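Local atomic coordinates of nonribosomal peptide synthase (Streptomyces sp. MJ635-86F5, PDB entry 5JJP), a protein that probably activates aliphatic beta-amino acids by ATP-dependent adenylation, as a member of the ANL superfamily of adenylate-forming enzymes. Residues A331-M335 with A389-Y394; A336-T340 with T354-H359; I383-S387 with V406-L410. All blocks are in the same frame, centred on the assembly; numbering follows the deposited sequence.

Contact 1 (A331-M335 with A389-Y394)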
ATOM      1  N   ALA A 331       3.549   7.754  -5.940  1.00 20.79           N
ATOM      2  CA  ALA A 331       2.157   7.666  -6.265  1.00 19.28           C
ATOM      3  C   ALA A 331       1.644   6.239  -6.357  1.00 18.11           C
ATOM      4  O   ALA A 331       2.396   5.252  -6.375  1.00 15.21           O
ATOM      5  CB  ALA A 331       1.905   8.380  -7.584  1.00 20.20           C
ATOM      6  N   THR A 332       0.330   6.143  -6.459  1.00 17.97           N
ATOM      7  CA  THR A 332      -0.312   4.868  -6.675  1.00 19.45           C
ATOM      8  C   THR A 332       0.271   4.047  -7.811  1.00 18.96           C
ATOM      9  O   THR A 332       0.299   2.815  -7.748  1.00 16.42           O
ATOM     10  CB  THR A 332      -1.780   5.088  -6.960  1.00 21.38           C
ATOM     11  OG1 THR A 332      -2.312   5.901  -5.913  1.00 22.18           O
ATOM     12  CG2 THR A 332      -2.527   3.744  -7.007  1.00 22.34           C
ATOM     13  N   GLU A 333       0.694   4.732  -8.873  1.00 20.08           N
ATOM     14  CA  GLU A 333       1.196   4.036 -10.030  1.00 19.55           C
ATOM     15  C   GLU A 333       2.404   3.203  -9.744  1.00 19.01           C
ATOM     16  O   GLU A 333       2.712   2.323 -10.562  1.00 20.71           O
ATOM     17  CB  GLU A 333       1.470   4.995 -11.183  1.00 20.30           C
ATOM     18  CG  GLU A 333       0.197   5.422 -11.948  1.00 22.36           C
ATOM     19  CD  GLU A 333      -0.524   6.625 -11.307  1.00 23.03           C
ATOM     20  OE1 GLU A 333      -0.216   6.977 -10.140  1.00 22.75           O
ATOM     21  OE2 GLU A 333      -1.357   7.250 -12.011  1.00 22.51           O
ATOM     22  N   SER A 334       3.127   3.475  -8.666  1.00 20.56           N
ATOM     23  CA  SER A 334       4.264   2.605  -8.277  1.00 25.24           C
ATOM     24  C   SER A 334       4.231   2.182  -6.802  1.00 25.96           C
ATOM     25  O   SER A 334       5.167   1.539  -6.302  1.00 25.15           O
ATOM     26  CB  SER A 334       5.610   3.268  -8.536  1.00 23.46           C
ATOM     27  OG  SER A 334       5.704   4.473  -7.805  1.00 29.67           O
ATOM     28  N   MET A 335       3.112   2.494  -6.158  1.00 27.83           N
ATOM     29  CA  MET A 335       2.966   2.521  -4.694  1.00 26.11           C
ATOM     30  C   MET A 335       3.793   3.593  -4.049  1.00 24.30           C
ATOM     31  O   MET A 335       3.246   4.428  -3.357  1.00 24.40           O
ATOM     32  CB  MET A 335       3.212   1.157  -4.049  1.00 26.69           C
ATOM     33  CG  MET A 335       2.915   1.197  -2.555  1.00 27.76           C
ATOM     34  SD  MET A 335       2.492  -0.417  -1.859  1.00 32.05           S
ATOM     35  CE  MET A 335       0.696  -0.465  -2.046  1.00 33.87           C
ATOM     36  N   ALA A 389       8.519  -1.704 -10.199  1.00 15.51           N
ATOM     37  CA  ALA A 389       7.272  -1.575  -9.450  1.00 15.35           C
ATOM     38  C   ALA A 389       6.143  -0.826 -10.142  1.00 15.03           C
ATOM     39  O   ALA A 389       5.086  -0.610  -9.550  1.00 18.66           O
ATOM     40  CB  ALA A 389       7.577  -0.949  -8.116  1.00 16.41           C
ATOM     41  N   LEU A 390       6.280  -0.522 -11.409  1.00 14.19           N
ATOM     42  CA  LEU A 390       5.231   0.194 -12.118  1.00 14.06           C
ATOM     43  C   LEU A 390       3.970  -0.620 -12.356  1.00 13.87           C
ATOM     44  O   LEU A 390       4.009  -1.843 -12.605  1.00 11.38           O
ATOM     45  CB  LEU A 390       5.746   0.716 -13.454  1.00 14.47           C
ATOM     46  CG  LEU A 390       6.901   1.729 -13.322  1.00 16.12           C
ATOM     47  CD1 LEU A 390       7.540   2.027 -14.648  1.00 16.73           C
ATOM     48  CD2 LEU A 390       6.431   3.014 -12.673  1.00 16.49           C
ATOM     49  N   PHE A 391       2.843   0.108 -12.231  1.00 14.20           N
ATOM     50  CA  PHE A 391       1.524  -0.359 -12.642  1.00 14.78           C
ATOM     51  C   PHE A 391       1.545  -0.858 -14.086  1.00 16.12           C
ATOM     52  O   PHE A 391       2.497  -0.573 -14.833  1.00 15.29           O
ATOM     53  CB  PHE A 391       0.462   0.723 -12.427  1.00 14.63           C
ATOM     54  CG  PHE A 391       0.447   1.806 -13.465  1.00 14.00           C
ATOM     55  CD1 PHE A 391       1.595   2.559 -13.756  1.00 13.76           C
ATOM     56  CD2 PHE A 391      -0.718   2.097 -14.166  1.00 13.07           C
ATOM     57  CE1 PHE A 391       1.559   3.587 -14.711  1.00 12.60           C
ATOM     58  CE2 PHE A 391      -0.740   3.108 -15.116  1.00 11.81           C
ATOM     59  CZ  PHE A 391       0.393   3.815 -15.398  1.00 11.74           C
ATOM     60  N   SER A 392       0.586  -1.705 -14.434  1.00 16.18           N
ATOM     61  CA  SER A 392       0.538  -2.305 -15.775  1.00 17.31           C
ATOM     62  C   SER A 392      -0.208  -1.442 -16.775  1.00 17.00           C
ATOM     63  O   SER A 392      -0.063  -1.634 -17.974  1.00 15.50           O
ATOM     64  CB  SER A 392      -0.145  -3.663 -15.731  1.00 18.31           C
ATOM     65  OG  SER A 392       0.602  -4.499 -14.859  1.00 21.48           O
ATOM     66  N   GLY A 393      -1.059  -0.552 -16.258  1.00 17.87           N
ATOM     67  CA  GLY A 393      -1.807   0.344 -17.097  1.00 17.29           C
ATOM     68  C   GLY A 393      -3.004   0.843 -16.372  1.00 18.31           C
ATOM     69  O   GLY A 393      -3.288   0.418 -15.242  1.00 20.49           O
ATOM     70  N   TYR A 394      -3.752   1.711 -17.029  1.00 18.19           N
ATOM     71  CA  TYR A 394      -5.014   2.173 -16.498  1.00 18.14           C
ATOM     72  C   TYR A 394      -6.122   1.314 -17.096  1.00 17.23           C
ATOM     73  O   TYR A 394      -6.135   1.048 -18.297  1.00 16.72           O
ATOM     74  CB  TYR A 394      -5.235   3.614 -16.889  1.00 20.65           C
ATOM     75  CG  TYR A 394      -4.254   4.580 -16.282  1.00 20.98           C
ATOM     76  CD1 TYR A 394      -4.275   4.837 -14.900  1.00 22.88           C
ATOM     77  CD2 TYR A 394      -3.318   5.261 -17.068  1.00 20.82           C
ATOM     78  CE1 TYR A 394      -3.398   5.744 -14.319  1.00 21.76           C
ATOM     79  CE2 TYR A 394      -2.415   6.143 -16.495  1.00 21.98           C
ATOM     80  CZ  TYR A 394      -2.448   6.372 -15.110  1.00 22.39           C
ATOM     81  OH  TYR A 394      -1.576   7.256 -14.493  1.00 23.16           O
TER
HETATM   82  O   HOH W   1       4.047  -1.072  -6.750  1.00 23.88           O

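Contact 2 (A336-T340 with T354-H359)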
ATOM      1  N   ALA A 336       5.105   3.581  -4.289  1.00 26.21           N
ATOM      2  CA  ALA A 336       6.005   4.651  -3.887  1.00 27.77           C
ATOM      3  C   ALA A 336       7.232   4.570  -4.759  1.00 29.78           C
ATOM      4  O   ALA A 336       7.356   3.648  -5.564  1.00 35.04           O
ATOM      5  CB  ALA A 336       6.406   4.554  -2.409  1.00 27.02           C
ATOM      6  N   ALA A 337       8.117   5.563  -4.632  1.00 28.82           N
ATOM      7  CA  ALA A 337       9.249   5.724  -5.544  1.00 25.90           C
ATOM      8  C   ALA A 337      10.545   6.009  -4.799  1.00 25.34           C
ATOM      9  O   ALA A 337      11.617   5.648  -5.268  1.00 26.71           O
ATOM     10  CB  ALA A 337       8.937   6.832  -6.578  1.00 24.70           C
ATOM     11  N   SER A 338      10.482   6.728  -3.688  1.00 24.48           N
ATOM     12  CA  SER A 338      11.692   7.050  -2.937  1.00 24.86           C
ATOM     13  C   SER A 338      11.393   7.200  -1.486  1.00 25.26           C
ATOM     14  O   SER A 338      10.294   7.580  -1.088  1.00 24.28           O
ATOM     15  CB  SER A 338      12.339   8.353  -3.430  1.00 24.07           C
ATOM     16  OG  SER A 338      11.640   9.479  -2.925  1.00 23.53           O
ATOM     17  N   VAL A 339      12.421   6.932  -0.685  1.00 29.67           N
ATOM     18  CA  VAL A 339      12.321   7.049   0.757  1.00 29.59           C
ATOM     19  C   VAL A 339      13.583   7.704   1.275  1.00 28.38           C
ATOM     20  O   VAL A 339      14.665   7.321   0.937  1.00 26.29           O
ATOM     21  CB  VAL A 339      12.079   5.688   1.451  1.00 31.40           C
ATOM     22  CG1 VAL A 339      13.232   4.733   1.220  1.00 31.36           C
ATOM     23  CG2 VAL A 339      11.861   5.904   2.951  1.00 31.17           C
ATOM     24  N   THR A 340      13.398   8.686   2.139  1.00 28.00           N
ATOM     25  CA  THR A 340      14.444   9.611   2.499  1.00 28.11           C
ATOM     26  C   THR A 340      14.427   9.801   4.021  1.00 26.41           C
ATOM     27  O   THR A 340      13.364   9.972   4.611  1.00 25.78           O
ATOM     28  CB  THR A 340      14.164  10.939   1.787  1.00 29.22           C
ATOM     29  OG1 THR A 340      14.396  10.763   0.392  1.00 35.41           O
ATOM     30  CG2 THR A 340      15.031  12.022   2.280  1.00 30.97           C
ATOM     31  N   THR A 354      14.312  17.274   0.510  1.00 27.45           N
ATOM     32  CA  THR A 354      14.589  16.503  -0.687  1.00 25.99           C
ATOM     33  C   THR A 354      13.724  15.236  -0.779  1.00 28.64           C
ATOM     34  O   THR A 354      13.304  14.664   0.257  1.00 32.98           O
ATOM     35  CB  THR A 354      16.085  16.120  -0.796  1.00 24.36           C
ATOM     36  OG1 THR A 354      16.332  15.553  -2.079  1.00 24.06           O
ATOM     37  CG2 THR A 354      16.538  15.129   0.305  1.00 24.59           C
ATOM     38  N   ILE A 355      13.491  14.765  -2.003  1.00 25.00           N
ATOM     39  CA  ILE A 355      12.899  13.442  -2.195  1.00 24.52           C
ATOM     40  C   ILE A 355      13.965  12.431  -2.606  1.00 26.47           C
ATOM     41  O   ILE A 355      13.666  11.274  -2.884  1.00 27.62           O
ATOM     42  CB  ILE A 355      11.705  13.473  -3.193  1.00 25.34           C
ATOM     43  CG1 ILE A 355      12.126  14.005  -4.559  1.00 24.99           C
ATOM     44  CG2 ILE A 355      10.580  14.340  -2.644  1.00 25.08           C
ATOM     45  CD1 ILE A 355      11.058  13.913  -5.636  1.00 25.16           C
ATOM     46  N   GLY A 356      15.214  12.863  -2.656  1.00 25.59           N
ATOM     47  CA  GLY A 356      16.330  11.944  -2.679  1.00 26.02           C
ATOM     48  C   GLY A 356      16.487  11.209  -3.972  1.00 25.35           C
ATOM     49  O   GLY A 356      16.304  11.791  -5.031  1.00 25.72           O
ATOM     50  N   TYR A 357      16.891   9.944  -3.874  1.00 28.03           N
ATOM     51  CA  TYR A 357      17.020   9.044  -5.022  1.00 30.61           C
ATOM     52  C   TYR A 357      15.937   8.007  -4.963  1.00 27.57           C
ATOM     53  O   TYR A 357      15.482   7.670  -3.884  1.00 25.50           O
ATOM     54  CB  TYR A 357      18.348   8.281  -4.989  1.00 37.15           C
ATOM     55  CG  TYR A 357      19.606   9.139  -4.883  1.00 40.38           C
ATOM     56  CD1 TYR A 357      20.088   9.823  -5.990  1.00 43.52           C
ATOM     57  CD2 TYR A 357      20.325   9.206  -3.693  1.00 43.46           C
ATOM     58  CE1 TYR A 357      21.223  10.592  -5.917  1.00 47.97           C
ATOM     59  CE2 TYR A 357      21.488   9.949  -3.603  1.00 46.52           C
ATOM     60  CZ  TYR A 357      21.926  10.656  -4.717  1.00 51.37           C
ATOM     61  OH  TYR A 357      23.073  11.412  -4.654  1.00 47.46           O
ATOM     62  N   ALA A 358      15.506   7.502  -6.114  1.00 25.21           N
ATOM     63  CA  ALA A 358      14.545   6.407  -6.124  1.00 26.24           C
ATOM     64  C   ALA A 358      14.990   5.290  -5.189  1.00 25.62           C
ATOM     65  O   ALA A 358      16.152   5.174  -4.900  1.00 26.72           O
ATOM     66  CB  ALA A 358      14.375   5.867  -7.517  1.00 25.19           C
ATOM     67  N   HIS A 359      14.059   4.479  -4.702  1.00 29.64           N
ATOM     68  CA  HIS A 359      14.393   3.386  -3.750  1.00 28.98           C
ATOM     69  C   HIS A 359      15.197   2.341  -4.464  1.00 30.40           C
ATOM     70  O   HIS A 359      15.256   2.324  -5.698  1.00 29.42           O
ATOM     71  CB  HIS A 359      13.150   2.718  -3.143  1.00 30.43           C
ATOM     72  CG  HIS A 359      12.255   2.062  -4.154  1.00 31.23           C
ATOM     73  ND1 HIS A 359      12.547   0.837  -4.723  1.00 32.97           N
ATOM     74  CD2 HIS A 359      11.071   2.450  -4.674  1.00 30.70           C
ATOM     75  CE1 HIS A 359      11.574   0.501  -5.554  1.00 35.65           C
ATOM     76  NE2 HIS A 359      10.662   1.459  -5.534  1.00 36.73           N
TER
HETATM   77  O   HOH W   2      14.907   6.040  -1.780  1.00 15.99           O

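Contact 3 (I383-S387 with V406-L410)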
ATOM      1  N   ILE A 383       9.502  14.473 -13.598  1.00 21.17           N
ATOM      2  CA  ILE A 383      10.131  13.210 -13.119  1.00 21.72           C
ATOM      3  C   ILE A 383       9.612  12.048 -13.948  1.00 20.15           C
ATOM      4  O   ILE A 383       8.414  11.902 -14.080  1.00 21.53           O
ATOM      5  CB  ILE A 383       9.856  12.890 -11.632  1.00 20.75           C
ATOM      6  CG1 ILE A 383      10.391  13.988 -10.726  1.00 23.32           C
ATOM      7  CG2 ILE A 383      10.510  11.577 -11.234  1.00 20.70           C
ATOM      8  CD1 ILE A 383       9.805  13.939  -9.318  1.00 24.80           C
ATOM      9  N   TYR A 384      10.544  11.317 -14.571  1.00 20.84           N
ATOM     10  CA  TYR A 384      10.311  10.008 -15.192  1.00 20.61           C
ATOM     11  C   TYR A 384      10.884   8.917 -14.269  1.00 20.76           C
ATOM     12  O   TYR A 384      12.035   8.983 -13.866  1.00 17.00           O
ATOM     13  CB  TYR A 384      10.995   9.869 -16.537  1.00 20.63           C
ATOM     14  CG  TYR A 384      10.384  10.659 -17.687  1.00 22.45           C
ATOM     15  CD1 TYR A 384       9.793  11.917 -17.489  1.00 23.31           C
ATOM     16  CD2 TYR A 384      10.487  10.191 -18.991  1.00 24.01           C
ATOM     17  CE1 TYR A 384       9.286  12.654 -18.565  1.00 25.63           C
ATOM     18  CE2 TYR A 384       9.981  10.901 -20.073  1.00 25.32           C
ATOM     19  CZ  TYR A 384       9.401  12.138 -19.863  1.00 27.57           C
ATOM     20  OH  TYR A 384       8.889  12.841 -20.912  1.00 26.94           O
ATOM     21  N   LEU A 385      10.035   7.918 -13.931  1.00 21.35           N
ATOM     22  CA  LEU A 385      10.413   6.828 -13.016  1.00 18.83           C
ATOM     23  C   LEU A 385      10.646   5.524 -13.786  1.00 16.76           C
ATOM     24  O   LEU A 385       9.788   5.035 -14.503  1.00 15.12           O
ATOM     25  CB  LEU A 385       9.353   6.665 -11.965  1.00 18.40           C
ATOM     26  CG  LEU A 385       9.504   5.542 -10.959  1.00 19.06           C
ATOM     27  CD1 LEU A 385      10.640   5.729  -9.970  1.00 18.12           C
ATOM     28  CD2 LEU A 385       8.193   5.462 -10.210  1.00 18.94           C
ATOM     29  N   ARG A 386      11.855   5.002 -13.642  1.00 15.72           N
ATOM     30  CA  ARG A 386      12.257   3.753 -14.183  1.00 15.58           C
ATOM     31  C   ARG A 386      12.236   2.769 -12.994  1.00 17.26           C
ATOM     32  O   ARG A 386      13.006   2.909 -12.057  1.00 16.85           O
ATOM     33  CB  ARG A 386      13.670   3.889 -14.745  1.00 15.95           C
ATOM     34  CG  ARG A 386      14.235   2.645 -15.385  1.00 15.72           C
ATOM     35  CD  ARG A 386      15.685   2.838 -15.768  1.00 17.01           C
ATOM     36  NE  ARG A 386      15.878   4.032 -16.603  1.00 18.93           N
ATOM     37  CZ  ARG A 386      15.785   4.022 -17.938  1.00 19.06           C
ATOM     38  NH1 ARG A 386      15.495   2.914 -18.608  1.00 17.18           N
ATOM     39  NH2 ARG A 386      16.001   5.128 -18.594  1.00 21.77           N
ATOM     40  N   SER A 387      11.384   1.753 -13.051  1.00 18.00           N
ATOM     41  CA  SER A 387      11.236   0.862 -11.933  1.00 17.00           C
ATOM     42  C   SER A 387      10.493  -0.419 -12.275  1.00 16.24           C
ATOM     43  O   SER A 387       9.468  -0.371 -12.960  1.00 16.48           O
ATOM     44  CB  SER A 387      10.435   1.598 -10.842  1.00 18.01           C
ATOM     45  OG  SER A 387      10.038   0.725  -9.782  1.00 17.69           O
ATOM     46  N   VAL A 406       5.792   5.202 -21.232  1.00 20.79           N
ATOM     47  CA  VAL A 406       6.395   5.534 -22.483  1.00 21.04           C
ATOM     48  C   VAL A 406       7.718   4.832 -22.724  1.00 20.65           C
ATOM     49  O   VAL A 406       8.423   4.450 -21.780  1.00 21.66           O
ATOM     50  CB  VAL A 406       6.570   7.030 -22.631  1.00 20.67           C
ATOM     51  CG1 VAL A 406       5.272   7.740 -22.311  1.00 21.34           C
ATOM     52  CG2 VAL A 406       7.667   7.534 -21.726  1.00 21.68           C
ATOM     53  N   PRO A 407       8.074   4.668 -24.006  1.00 20.96           N
ATOM     54  CA  PRO A 407       9.375   4.081 -24.319  1.00 21.02           C
ATOM     55  C   PRO A 407      10.498   4.849 -23.638  1.00 22.74           C
ATOM     56  O   PRO A 407      10.450   6.082 -23.566  1.00 22.32           O
ATOM     57  CB  PRO A 407       9.484   4.262 -25.846  1.00 19.38           C
ATOM     58  CG  PRO A 407       8.077   4.273 -26.320  1.00 19.60           C
ATOM     59  CD  PRO A 407       7.348   5.058 -25.242  1.00 20.05           C
ATOM     60  N   ASP A 408      11.449   4.119 -23.075  1.00 23.09           N
ATOM     61  CA  ASP A 408      12.607   4.719 -22.442  1.00 24.84           C
ATOM     62  C   ASP A 408      13.184   5.811 -23.351  1.00 27.26           C
ATOM     63  O   ASP A 408      13.663   5.519 -24.434  1.00 27.63           O
ATOM     64  CB  ASP A 408      13.629   3.620 -22.212  1.00 23.12           C
ATOM     65  CG  ASP A 408      14.889   4.097 -21.555  1.00 22.33           C
ATOM     66  OD1 ASP A 408      15.023   5.273 -21.193  1.00 21.38           O
ATOM     67  OD2 ASP A 408      15.773   3.246 -21.384  1.00 23.33           O
ATOM     68  N   PRO A 409      13.148   7.072 -22.911  1.00 28.70           N
ATOM     69  CA  PRO A 409      13.620   8.136 -23.811  1.00 28.15           C
ATOM     70  C   PRO A 409      15.120   8.036 -24.141  1.00 26.76           C
ATOM     71  O   PRO A 409      15.540   8.509 -25.186  1.00 25.11           O
ATOM     72  CB  PRO A 409      13.302   9.405 -23.047  1.00 29.50           C
ATOM     73  CG  PRO A 409      13.232   8.975 -21.610  1.00 30.42           C
ATOM     74  CD  PRO A 409      12.652   7.604 -21.637  1.00 28.46           C
ATOM     75  N   LEU A 410      15.902   7.397 -23.278  1.00 24.88           N
ATOM     76  CA  LEU A 410      17.304   7.223 -23.539  1.00 25.25           C
ATOM     77  C   LEU A 410      17.596   6.033 -24.433  1.00 26.80           C
ATOM     78  O   LEU A 410      18.692   5.927 -24.978  1.00 29.92           O
ATOM     79  CB  LEU A 410      18.065   7.016 -22.247  1.00 25.20           C
ATOM     80  CG  LEU A 410      17.854   8.106 -21.224  1.00 23.66           C
ATOM     81  CD1 LEU A 410      18.688   7.814 -19.981  1.00 24.46           C
ATOM     82  CD2 LEU A 410      18.183   9.443 -21.839  1.00 23.06           C
TER

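Contact 1 (A331-M335 with A389-Y394)
E333 and F391 are joined through their backbones: F391 N donates to E333 O at 2.8 Å with an N-H...O angle of 157°, and the two chains come together here without pairing as strands. Beside that bond, S334 CA points its hydrogen at A389 O, and a water lies within hydrogen-bonding distance of A389 O (3.0 Å) and, more weakly, of S334 O. The E333 side chain then leaves alongside that of F391. Its CG sits over the centre of one face of the F391 ring, 3.6 Å from the centroid, a CH-pi contact, while E333 CB leans on F391 CD1. E333 CG lies anti to its own carbonyl carbon and the chain bends at chi2 (86°), which carries the carboxylate past the phenyl ring to Y394. There Y394 OH donates to E333 OE2, modelled at a very short 2.5 Å whose exact length is doubtful, with OE2 in the plane of the tyrosine ring at its edge and the carboxylate turned almost perpendicular (88°) to that ring. F391 CE2 in turn stands over the centre of one Y394 face, 3.6 Å above the plane. F419 meets F391 edge-to-face, and K195 makes a cation-pi contact with Y394. A331, T332 and E333 close the YGATE signature of adenylation domains, a loop that in relatives borders the nucleotide pocket. The glutamate is thus held mainly by its carbonyl oxygen and its methylene, with the carboxylate adding a further bond, which probably helps to fix the loop and the rotation of the acid.

Contact 2 (A336-T340 with T354-H359)
A classic beta bulge at A337 and S338, opposite Y329, begins the outermost strand 338-341 of a six-stranded mixed sheet, and the loop 354-359 lies against it on its way to strand 363-367. The loop has a classic bulge of its own, I355 and G356 facing L433, so the contact joins this sheet to the antiparallel sheet that contains strand 433-438. Two direct hydrogen bonds tie the segments. H359 N donates to A337 O at 2.8 Å, tilted from the carbonyl plane, and A358 CA approaches the same oxygen. S338 OG donates to I355 O at 2.7 Å, in the carbonyl plane and on a lone pair. With chi1 at 78° the serine hydroxyl stands between its own backbone N and carbonyl carbon, turned to the loop, while S338 CB lies close to both Y357 O and I355 O. Replacing the serine by alanine would remove the hydroxyl, and I355 O would probably lose the bond that S338 gives it, weakening the hold on the bulged loop. Between these bonds a water accepts from V339 N and donates to Y357 O at 2.7 Å. Farther along, the T340 and T354 side chains cross at about a right angle, methyl to methyl, T340 CG2 to T354 CG2 at 4.0 Å. T354 OG1 accepts from G356 N at 3.0 Å, an ST turn, and is also bonded to L433 O. G356 has a positive phi (72°), and a CB there would run into T340 OG1. At the other end the imidazole of H359 slides beside A337, H359 CD2 lying 3.3 Å from A337 O. Its NE2 is buried with no partner in the model, and A336 O lies in the ring plane, 4.0 Å from H359 NE2.

Contact 3 (I383-S387 with V406-L410)
R386 reaches D408 with CG anti to its backbone nitrogen (chi1 -179°) and a single bend at chi3 (-53°), which turns the guanidinium end-on to the acid; the D408 carboxylate, also swung away from its own backbone nitrogen, extends to meet it. The result is a two-pronged salt bridge, R386 NH1 to D408 OD2 at 2.8 Å and R386 NH2 to D408 OD1 at 2.8 Å. It is not the flat, coplanar kind: the two groups are turned 68° against each other, and each oxygen is met from above the carboxylate plane, although D408 CG itself lies in the plane of the guanidinium, at its edge. D408 OD1 has a second donor in L410 N, 3.1 Å away, which comes from the opposite face of the carboxylate. This bond forms an Asx turn, so the acid that holds the arginine also shapes the bend of its own chain, and two bonds to one oxygen probably help to fix the rotation of the group. L410 CD1 lies 4.0 Å from R386 NH2, adding an apolar neighbour beside the bridge. R386 NE makes a long, weak ion pair with E363. Next to the bridge, Y384 packs on P409 and V406, Y384 CD2 being 4.0 Å from P409 CG and Y384 CE2 4.4 Å from V406 CG2, while Y367 stacks on Y384. With R386 CA and D408 CA, the closest such pair, 8.3 Å apart, the junction is made by side chains alone. It joins strand 381-386 to the end of strand 405-407 and the turn that follows; both strands pair with 417-427 in a curled antiparallel sheet, consistent with the beta-barrel-like subdomain of the large N-terminal part of ANL enzymes.

From the N terminus, the chain leaves strand 324-329 through 331-335 and passes directly into 336-340. Contact 2 closes first, around a connection of 13 residues, and ties the mixed sheet's outermost strand to a loop paired with the curled antiparallel sheet. The chain then runs through 383-387, opening contact 3, and returns in 389-394 to close contact 1, whose longer loop encloses contact 2 and ties 331-335 to the segment entering strand 393-394 of a three-stranded sheet. Contact 3 closes last, beyond helix 398-404, crossing contact 1 and joining parts of the curled sheet. L385 touches S334 and A337 through its side chain and L390 through its carbonyl oxygen, while I383 meets I355.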